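Local coordinates for nitrate regulatory protein (Klebsiella oxytoca, PDB 4AKK) that switches on a nitrate-assimilation operon in response to nitrate and nitrite by binding the terminator site in its leader RNA, so that transcription reads through, at residues Q74-A79 and A97-V102; R108-L113 and W133-L138; A139-R144 and T156-R161. One frame throughout, in Å; residues are numbered along the deposited sequence.

The three contacts follow one another along the chain without interleaving, and all lie within the all-helical nitrate-sensing (NIT) region, on the same side of the chain's centre. Contact 1 pairs helix 56-85 with helix 92-117; contact 2 lies farther along helix 92-117, where it meets 133-138 on helix 122-134; contact 3 joins the next two helices, 138-147 and 152-167. Their centres are 11 to 15 Å apart, and each pair touches directly: V102 packs on L138, L138 on F159, and R142 reaches back to contact 1. The five helices are thus linked by touching side chains and the E76-R142 salt bridge, forming one continuous part of the receptor, whereas RNA binding belongs to the C-terminal ANTAR region.

Contact 1: Q74-A79 and A97-V102; sequences QCERGA and AGAALV. With EDO (1,2-ethanediol), chain C.
The carboxylate of E76 reaches across to the methyls A99 CB and V102 CG2, and the side-chain part of the interface consists of these van der Waals approaches of a carboxylate to methyl groups. OE1 comes within 3.1 Å of V102 CG2, a tight fit in which the two side chains cross at about a right angle. The other oxygen, OE2, lies 3.6 Å from A99 CB. Even the carboxylate carbon takes part, E76 CD standing 3.9 Å from A99 CA. What delivers the group is an extended chain: CG is anti to the backbone N of E76 (chi1 -170°), and the chain continues straight beyond it.

Backbone proximity comes next. Helices 56-85 and 92-117 are consecutive and form an antiparallel helical hairpin of the NIT domain, with local axes 8.6 Å apart and N-to-C directions at 159°. The CA atoms of E76 and G98 come within 4.9 Å, a close approach consistent with the absence of a side chain at G98.

Polar interactions point elsewhere. The buried E76 carboxylate is satisfied chiefly by a salt bridge from OE2 to R142 NE on helix 138-147, so a third helix closes over the hairpin. The ion pair would probably keep the glutamate ionised despite its apolar neighbours.

One residue on, R77 projects to another side of helix 56-85. Its NE donates to O1 of a bound 1,2-ethanediol, probably from the crystallisation liquor, at 3.0 Å and with an N-H...O angle of 156°. That oxygen sits near the guanidinium plane, at its edge, and also lies 3.1 Å from G78 N. The same ethanediol is hydrogen-bonded to R203 NH2, while R77 NH1 forms a salt bridge with E197 and a hydrogen bond with S160 OG.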
loop_
_atom_site.group_PDB
_atom_site.type_symbol
_atom_site.label_atom_id
_atom_site.label_comp_id
_atom_site.label_asym_id
_atom_site.label_seq_id
_atom_site.Cartn_x
_atom_site.Cartn_y
_atom_site.Cartn_z
ATOM N N GLN A 74 -20.380 1.873 -18.967
ATOM C CA GLN A 74 -20.844 0.588 -18.437
ATOM C C GLN A 74 -22.181 0.169 -19.068
ATOM O O GLN A 74 -22.409 -1.015 -19.342
ATOM C CB GLN A 74 -20.980 0.666 -16.907
ATOM C CG GLN A 74 -19.645 0.666 -16.149
ATOM C CD GLN A 74 -19.742 1.254 -14.741
ATOM O OE1 GLN A 74 -20.696 1.972 -14.414
ATOM N NE2 GLN A 74 -18.736 0.969 -13.905
ATOM N N CYS A 75 -23.068 1.134 -19.290
ATOM C CA CYS A 75 -24.331 0.847 -19.978
ATOM C C CYS A 75 -24.057 0.425 -21.417
ATOM O O CYS A 75 -24.602 -0.567 -21.906
ATOM C CB CYS A 75 -25.275 2.062 -19.947
ATOM S SG CYS A 75 -25.813 2.577 -18.272
ATOM N N GLU A 76 -23.198 1.176 -22.097
ATOM C CA GLU A 76 -22.843 0.826 -23.468
ATOM C C GLU A 76 -22.166 -0.548 -23.524
ATOM O O GLU A 76 -22.445 -1.342 -24.409
ATOM C CB GLU A 76 -21.962 1.900 -24.117
ATOM C CG GLU A 76 -21.777 1.699 -25.621
ATOM C CD GLU A 76 -21.104 2.877 -26.305
ATOM O OE1 GLU A 76 -20.789 3.870 -25.620
ATOM O OE2 GLU A 76 -20.884 2.810 -27.531
ATOM N N ARG A 77 -21.277 -0.831 -22.583
ATOM C CA ARG A 77 -20.619 -2.133 -22.571
ATOM C C ARG A 77 -21.662 -3.258 -22.526
ATOM O O ARG A 77 -21.623 -4.186 -23.326
ATOM C CB ARG A 77 -19.626 -2.248 -21.401
ATOM C CG ARG A 77 -18.873 -3.597 -21.348
ATOM C CD ARG A 77 -17.876 -3.644 -20.187
ATOM N NE ARG A 77 -18.503 -3.284 -18.909
ATOM C CZ ARG A 77 -17.827 -2.952 -17.812
ATOM N NH1 ARG A 77 -16.493 -2.930 -17.837
ATOM N NH2 ARG A 77 -18.478 -2.629 -16.689
ATOM N N GLY A 78 -22.596 -3.163 -21.585
ATOM C CA GLY A 78 -23.615 -4.181 -21.416
ATOM C C GLY A 78 -24.546 -4.332 -22.599
ATOM O O GLY A 78 -24.891 -5.452 -22.984
ATOM N N ALA A 79 -24.958 -3.213 -23.188
ATOM C CA ALA A 79 -25.789 -3.270 -24.389
ATOM C C ALA A 79 -25.052 -3.943 -25.551
ATOM O O ALA A 79 -25.592 -4.839 -26.199
ATOM C CB ALA A 79 -26.270 -1.868 -24.791
ATOM N N ALA A 97 -28.814 4.326 -28.004
ATOM C CA ALA A 97 -29.081 5.266 -26.928
ATOM C C ALA A 97 -27.866 5.403 -26.008
ATOM O O ALA A 97 -27.487 6.507 -25.627
ATOM C CB ALA A 97 -30.307 4.821 -26.134
ATOM N N GLY A 98 -27.268 4.272 -25.652
ATOM C CA GLY A 98 -26.118 4.265 -24.767
ATOM C C GLY A 98 -24.967 5.072 -25.330
ATOM O O GLY A 98 -24.342 5.851 -24.614
ATOM N N ALA A 99 -24.697 4.894 -26.621
ATOM C CA ALA A 99 -23.628 5.620 -27.287
ATOM C C ALA A 99 -23.883 7.125 -27.294
ATOM O O ALA A 99 -22.952 7.921 -27.181
ATOM C CB ALA A 99 -23.432 5.091 -28.718
ATOM N N ALA A 100 -25.149 7.513 -27.426
ATOM C CA ALA A 100 -25.526 8.923 -27.413
ATOM C C ALA A 100 -25.280 9.547 -26.045
ATOM O O ALA A 100 -24.787 10.674 -25.935
ATOM C CB ALA A 100 -27.003 9.084 -27.813
ATOM N N LEU A 101 -25.637 8.806 -25.001
ATOM C CA LEU A 101 -25.421 9.246 -23.627
ATOM C C LEU A 101 -23.943 9.397 -23.289
ATOM O O LEU A 101 -23.542 10.339 -22.599
ATOM C CB LEU A 101 -26.075 8.271 -22.655
ATOM C CG LEU A 101 -27.597 8.239 -22.753
ATOM C CD1 LEU A 101 -28.163 7.333 -21.680
ATOM C CD2 LEU A 101 -28.158 9.650 -22.626
ATOM N N VAL A 102 -23.137 8.455 -23.768
ATOM C CA VAL A 102 -21.697 8.517 -23.578
ATOM C C VAL A 102 -21.135 9.783 -24.229
ATOM O O VAL A 102 -20.337 10.511 -23.637
ATOM C CB VAL A 102 -21.006 7.287 -24.210
ATOM C CG1 VAL A 102 -19.535 7.562 -24.413
ATOM C CG2 VAL A 102 -21.238 6.020 -23.369
HETATM C C1 EDO C . -20.931 -5.367 -18.414
HETATM O O1 EDO C . -21.411 -4.132 -18.943
HETATM C C2 EDO C . -21.998 -6.453 -18.508
HETATM O O2 EDO C . -22.336 -6.847 -19.845
#

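Contact 2: R108-L113 and W133-L138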
loop_
_atom_site.group_PDB
_atom_site.type_symbol
_atom_site.label_atom_id
_atom_site.label_comp_id
_atom_site.label_asym_id
_atom_site.label_seq_id
_atom_site.Cartn_x
_atom_site.Cartn_y
_atom_site.Cartn_z
ATOM N N ARG A 108 -19.135 16.797 -21.395
ATOM C CA ARG A 108 -19.067 17.309 -20.036
ATOM C C ARG A 108 -17.724 16.968 -19.379
ATOM O O ARG A 108 -17.172 17.773 -18.632
ATOM C CB ARG A 108 -20.205 16.742 -19.196
ATOM C CG ARG A 108 -21.609 17.232 -19.588
ATOM C CD ARG A 108 -22.676 16.371 -18.915
ATOM N NE ARG A 108 -23.990 17.006 -18.879
ATOM C CZ ARG A 108 -24.461 17.680 -17.830
ATOM N NH1 ARG A 108 -23.723 17.809 -16.732
ATOM N NH2 ARG A 108 -25.670 18.227 -17.878
ATOM N N PHE A 109 -17.211 15.772 -19.656
ATOM C CA PHE A 109 -15.921 15.329 -19.116
ATOM C C PHE A 109 -14.789 16.206 -19.634
ATOM O O PHE A 109 -13.927 16.651 -18.866
ATOM C CB PHE A 109 -15.663 13.864 -19.490
ATOM C CG PHE A 109 -14.247 13.395 -19.229
ATOM C CD1 PHE A 109 -13.788 13.193 -17.928
ATOM C CD2 PHE A 109 -13.387 13.127 -20.282
ATOM C CE1 PHE A 109 -12.491 12.749 -17.685
ATOM C CE2 PHE A 109 -12.078 12.685 -20.051
ATOM C CZ PHE A 109 -11.632 12.493 -18.752
ATOM N N TYR A 110 -14.792 16.439 -20.946
ATOM C CA TYR A 110 -13.762 17.254 -21.591
ATOM C C TYR A 110 -13.815 18.690 -21.060
ATOM O O TYR A 110 -12.782 19.347 -20.910
ATOM C CB TYR A 110 -13.923 17.232 -23.117
ATOM C CG TYR A 110 -13.420 15.964 -23.800
ATOM C CD1 TYR A 110 -12.218 15.385 -23.430
ATOM C CD2 TYR A 110 -14.140 15.365 -24.829
ATOM C CE1 TYR A 110 -11.750 14.241 -24.048
ATOM C CE2 TYR A 110 -13.678 14.217 -25.458
ATOM C CZ TYR A 110 -12.480 13.663 -25.060
ATOM O OH TYR A 110 -12.001 12.526 -25.669
ATOM N N ALA A 111 -15.024 19.165 -20.767
ATOM C CA ALA A 111 -15.211 20.491 -20.188
ATOM C C ALA A 111 -14.623 20.559 -18.778
ATOM O O ALA A 111 -13.887 21.495 -18.445
ATOM C CB ALA A 111 -16.686 20.860 -20.166
ATOM N N ALA A 112 -14.947 19.566 -17.953
ATOM C CA ALA A 112 -14.432 19.514 -16.586
ATOM C C ALA A 112 -12.903 19.416 -16.544
ATOM O O ALA A 112 -12.293 19.707 -15.516
ATOM C CB ALA A 112 -15.066 18.371 -15.809
ATOM N N LEU A 113 -12.280 19.033 -17.658
ATOM C CA LEU A 113 -10.811 18.964 -17.698
ATOM C C LEU A 113 -10.119 20.339 -17.789
ATOM O O LEU A 113 -8.975 20.486 -17.354
ATOM C CB LEU A 113 -10.317 18.058 -18.834
ATOM C CG LEU A 113 -10.498 16.543 -18.684
ATOM C CD1 LEU A 113 -9.958 15.836 -19.911
ATOM C CD2 LEU A 113 -9.810 16.032 -17.433
ATOM N N TRP A 133 -6.298 9.319 -24.309
ATOM C CA TRP A 133 -5.700 8.644 -25.462
ATOM C C TRP A 133 -6.625 7.575 -26.036
ATOM O O TRP A 133 -6.738 7.431 -27.251
ATOM C CB TRP A 133 -4.351 8.029 -25.078
ATOM C CG TRP A 133 -3.742 7.151 -26.131
ATOM C CD1 TRP A 133 -4.096 5.868 -26.434
ATOM C CD2 TRP A 133 -2.656 7.482 -27.006
ATOM N NE1 TRP A 133 -3.306 5.384 -27.448
ATOM C CE2 TRP A 133 -2.413 6.356 -27.816
ATOM C CE3 TRP A 133 -1.868 8.624 -27.183
ATOM C CZ2 TRP A 133 -1.416 6.338 -28.789
ATOM C CZ3 TRP A 133 -0.878 8.604 -28.151
ATOM C CH2 TRP A 133 -0.661 7.469 -28.942
ATOM N N TYR A 134 -7.300 6.843 -25.158
ATOM C CA TYR A 134 -8.196 5.767 -25.581
ATOM C C TYR A 134 -9.586 6.227 -26.000
ATOM O O TYR A 134 -10.260 5.534 -26.752
ATOM C CB TYR A 134 -8.346 4.731 -24.467
ATOM C CG TYR A 134 -7.119 3.883 -24.272
ATOM C CD1 TYR A 134 -6.896 2.762 -25.059
ATOM C CD2 TYR A 134 -6.181 4.207 -23.305
ATOM C CE1 TYR A 134 -5.761 1.989 -24.888
ATOM C CE2 TYR A 134 -5.052 3.443 -23.126
ATOM C CZ TYR A 134 -4.845 2.335 -23.918
ATOM O OH TYR A 134 -3.714 1.576 -23.731
ATOM N N LEU A 135 -10.031 7.377 -25.502
ATOM C CA LEU A 135 -11.393 7.827 -25.773
ATOM C C LEU A 135 -11.770 7.899 -27.260
ATOM O O LEU A 135 -12.857 7.469 -27.634
ATOM C CB LEU A 135 -11.690 9.147 -25.056
ATOM C CG LEU A 135 -11.856 8.977 -23.545
ATOM C CD1 LEU A 135 -12.080 10.313 -22.850
ATOM C CD2 LEU A 135 -12.991 8.010 -23.230
ATOM N N PRO A 136 -10.878 8.437 -28.114
ATOM C CA PRO A 136 -11.222 8.549 -29.538
ATOM C C PRO A 136 -11.355 7.202 -30.247
ATOM O O PRO A 136 -11.746 7.164 -31.410
ATOM C CB PRO A 136 -10.035 9.320 -30.129
ATOM C CG PRO A 136 -9.376 9.984 -28.970
ATOM C CD PRO A 136 -9.580 9.061 -27.813
ATOM N N GLN A 137 -11.031 6.112 -29.566
ATOM C CA GLN A 137 -11.123 4.796 -30.188
ATOM C C GLN A 137 -12.538 4.241 -30.105
ATOM O O GLN A 137 -12.846 3.211 -30.694
ATOM C CB GLN A 137 -10.129 3.828 -29.553
ATOM C CG GLN A 137 -8.716 4.365 -29.511
ATOM C CD GLN A 137 -7.683 3.278 -29.298
ATOM O OE1 GLN A 137 -7.995 2.189 -28.807
ATOM N NE2 GLN A 137 -6.439 3.569 -29.664
ATOM N N LEU A 138 -13.405 4.943 -29.385
ATOM C CA LEU A 138 -14.799 4.541 -29.284
ATOM C C LEU A 138 -15.502 4.426 -30.632
ATOM O O LEU A 138 -16.313 3.526 -30.829
ATOM C CB LEU A 138 -15.569 5.493 -28.377
ATOM C CG LEU A 138 -15.395 5.215 -26.891
ATOM C CD1 LEU A 138 -16.052 6.308 -26.070
ATOM C CD2 LEU A 138 -15.961 3.842 -26.546
#
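Where helix 92-117 of the NIT domain passes residues 133-138, F109 and Y110 receive the side chain of L135. One methyl does most of the touching: L135 CD1 lies 3.7 Å from F109 CE2 and 4.0 Å from Y110 CZ, approaching both rings obliquely. Y110 adds a second approach with its hydroxyl, OH standing 3.4 Å from L135 CB. The tyrosine and leucine side chains come from opposite directions, whereas F109 crosses the leucine at a slant.

The two consecutive aromatics reach the one leucine with different first torsions. F109 has CG anti to its backbone N (168°), while Y110 CG is anti to its carbonyl carbon, beside the backbone N (-77°). The two segments run in roughly opposite directions, and their backbones stay well separated: the nearest CA atoms, of Y110 and L135, are 10.6 Å apart. The gap is therefore bridged by side chains alone, a side-chain-mediated helix packing beside the second subunit.

Within its own helix, F109 has L113 CG 4.2 Å above one ring face, toward the rim. Beyond the pair, L135 packs on L106 and I162, and Y110 touches E37 of the second subunit.

Contact 3: A139-R144 and T156-R161. With EDO (1,2-ethanediol), chain E.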
loop_
_atom_site.group_PDB
_atom_site.type_symbol
_atom_site.label_atom_id
_atom_site.label_comp_id
_atom_site.label_asym_id
_atom_site.label_seq_id
_atom_site.Cartn_x
_atom_site.Cartn_y
_atom_site.Cartn_z
ATOM N N ALA A 139 -15.203 5.333 -31.556
ATOM C CA ALA A 139 -15.840 5.288 -32.869
ATOM C C ALA A 139 -15.545 3.972 -33.597
ATOM O O ALA A 139 -16.455 3.310 -34.088
ATOM C CB ALA A 139 -15.424 6.483 -33.715
ATOM N N ALA A 140 -14.275 3.592 -33.653
ATOM C CA ALA A 140 -13.880 2.346 -34.312
ATOM C C ALA A 140 -14.514 1.126 -33.643
ATOM O O ALA A 140 -15.000 0.213 -34.319
ATOM C CB ALA A 140 -12.377 2.214 -34.329
ATOM N N LEU A 141 -14.510 1.121 -32.313
ATOM C CA LEU A 141 -15.077 0.015 -31.551
ATOM C C LEU A 141 -16.566 -0.155 -31.842
ATOM O O LEU A 141 -17.046 -1.270 -32.036
ATOM C CB LEU A 141 -14.845 0.229 -30.053
ATOM C CG LEU A 141 -15.556 -0.681 -29.047
ATOM C CD1 LEU A 141 -15.162 -2.139 -29.282
ATOM C CD2 LEU A 141 -15.220 -0.241 -27.615
ATOM N N ARG A 142 -17.291 0.954 -31.868
ATOM C CA ARG A 142 -18.732 0.912 -32.121
ATOM C C ARG A 142 -19.067 0.344 -33.496
ATOM O O ARG A 142 -19.984 -0.470 -33.639
ATOM C CB ARG A 142 -19.345 2.302 -31.961
ATOM C CG ARG A 142 -19.392 2.761 -30.520
ATOM C CD ARG A 142 -19.396 4.264 -30.419
ATOM N NE ARG A 142 -19.792 4.693 -29.082
ATOM C CZ ARG A 142 -19.813 5.957 -28.684
ATOM N NH1 ARG A 142 -19.458 6.924 -29.523
ATOM N NH2 ARG A 142 -20.198 6.252 -27.454
ATOM N N LYS A 143 -18.322 0.776 -34.507
ATOM C CA LYS A 143 -18.527 0.257 -35.852
ATOM C C LYS A 143 -18.385 -1.266 -35.866
ATOM O O LYS A 143 -19.226 -1.974 -36.418
ATOM C CB LYS A 143 -17.552 0.893 -36.842
ATOM C CG LYS A 143 -17.780 0.424 -38.272
ATOM C CD LYS A 143 -16.965 1.221 -39.277
ATOM C CE LYS A 143 -17.225 0.728 -40.698
ATOM N NZ LYS A 143 -16.172 1.195 -41.643
ATOM N N ARG A 144 -17.336 -1.774 -35.237
ATOM C CA ARG A 144 -17.156 -3.219 -35.178
ATOM C C ARG A 144 -18.279 -3.865 -34.408
ATOM O O ARG A 144 -18.728 -4.945 -34.775
ATOM C CB ARG A 144 -15.809 -3.597 -34.565
ATOM C CG ARG A 144 -14.665 -3.419 -35.539
ATOM C CD ARG A 144 -13.389 -4.070 -35.065
ATOM N NE ARG A 144 -12.328 -3.841 -36.042
ATOM C CZ ARG A 144 -12.163 -4.560 -37.145
ATOM N NH1 ARG A 144 -12.980 -5.578 -37.408
ATOM N NH2 ARG A 144 -11.176 -4.267 -37.982
ATOM N N THR A 156 -16.034 -6.253 -24.817
ATOM C CA THR A 156 -16.080 -6.116 -23.375
ATOM C C THR A 156 -14.755 -5.623 -22.798
ATOM O O THR A 156 -14.739 -4.715 -21.964
ATOM C CB THR A 156 -16.460 -7.464 -22.720
ATOM O OG1 THR A 156 -17.880 -7.537 -22.607
ATOM C CG2 THR A 156 -15.837 -7.591 -21.322
ATOM N N GLY A 157 -13.657 -6.231 -23.240
ATOM C CA GLY A 157 -12.322 -5.851 -22.803
ATOM C C GLY A 157 -11.936 -4.428 -23.171
ATOM O O GLY A 157 -11.317 -3.733 -22.385
ATOM N N GLN A 158 -12.297 -3.990 -24.369
ATOM C CA GLN A 158 -11.946 -2.640 -24.807
ATOM C C GLN A 158 -12.738 -1.552 -24.066
ATOM O O GLN A 158 -12.180 -0.518 -23.700
ATOM C CB GLN A 158 -12.091 -2.502 -26.327
ATOM C CG GLN A 158 -11.181 -3.454 -27.101
ATOM C CD GLN A 158 -11.192 -3.200 -28.598
ATOM O OE1 GLN A 158 -11.760 -2.066 -29.007
ATOM N NE2 GLN A 158 -10.696 -4.015 -29.380
ATOM N N PHE A 159 -14.027 -1.784 -23.835
ATOM C CA PHE A 159 -14.796 -0.895 -22.968
ATOM C C PHE A 159 -14.169 -0.862 -21.573
ATOM O O PHE A 159 -13.973 0.206 -20.992
ATOM C CB PHE A 159 -16.259 -1.334 -22.869
ATOM C CG PHE A 159 -17.094 -0.938 -24.051
ATOM C CD1 PHE A 159 -17.359 0.396 -24.313
ATOM C CD2 PHE A 159 -17.602 -1.896 -24.906
ATOM C CE1 PHE A 159 -18.119 0.765 -25.408
ATOM C CE2 PHE A 159 -18.358 -1.534 -26.005
ATOM C CZ PHE A 159 -18.616 -0.205 -26.256
ATOM N N SER A 160 -13.853 -2.042 -21.039
ATOM C CA SER A 160 -13.299 -2.136 -19.702
ATOM C C SER A 160 -11.995 -1.358 -19.578
ATOM O O SER A 160 -11.714 -0.801 -18.526
ATOM C CB SER A 160 -13.063 -3.597 -19.318
ATOM O OG SER A 160 -14.287 -4.302 -19.254
ATOM N N ARG A 161 -11.188 -1.358 -20.639
ATOM C CA ARG A 161 -9.902 -0.662 -20.630
ATOM C C ARG A 161 -10.069 0.864 -20.608
ATOM O O ARG A 161 -9.363 1.558 -19.880
ATOM C CB ARG A 161 -9.051 -1.083 -21.828
ATOM C CG ARG A 161 -7.818 -0.211 -22.023
ATOM C CD ARG A 161 -6.924 -0.736 -23.126
ATOM N NE ARG A 161 -7.575 -0.677 -24.431
ATOM C CZ ARG A 161 -6.984 -0.999 -25.577
ATOM N NH1 ARG A 161 -5.718 -1.397 -25.582
ATOM N NH2 ARG A 161 -7.658 -0.921 -26.717
HETATM C C1 EDO E . -16.978 9.117 -29.746
HETATM O O1 EDO E . -17.558 10.159 -28.948
HETATM C C2 EDO E . -15.483 9.358 -29.942
HETATM O O2 EDO E . -15.017 8.583 -31.062
#
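L141 sets one methyl on the face of the F159 ring and the other against the amide of Q158, joining the arms of the helical hairpin formed by helices 138-147 and 152-167 of the NIT domain. L141 CD2 stands 3.6 Å from the F159 ring centroid, only 9° off the ring normal, a CH-pi contact over the centre of the face; its nearest ring atom is F159 CZ, at 3.7 Å. The other branch, L141 CD1, lies 3.4 Å from Q158 OE1, the leucine and glutamine side chains sliding past each other in opposite directions.

The two segments run in broadly opposing senses. The nearest CA atoms, those of L141 and Q158, are 7.9 Å apart, a gap filled by the leucine. Its CG is anti to the backbone N (chi1 170°), which carries the forked end across the interface; the second torsion then turns CD2 to the ring and CD1 to Q158.

In the next shell, F159 packs on E76, R77 and S80 of helix 56-85, so its ring lies between two neighbouring helices. I150, in the loop between the hairpin's arms, touches both L141 and Q158. R142, next along from L141, points its guanidinium toward helix 92-117, where NH1 forms a salt bridge with D103.

At the start of the first segment, A139 N makes a weak hydrogen bond of 3.3 Å to O2 of a 1,2-ethanediol, probably from the crystallisation liquor, which is also held by D103. On the second helix, the S160 hydroxyl turns back to the carbonyl of T156, one turn earlier. T156 O thereby accepts from both S160 N and S160 OG, which reach it from opposite faces of the carbonyl plane, and S160 OG donates at 2.8 Å from 37° out of that plane.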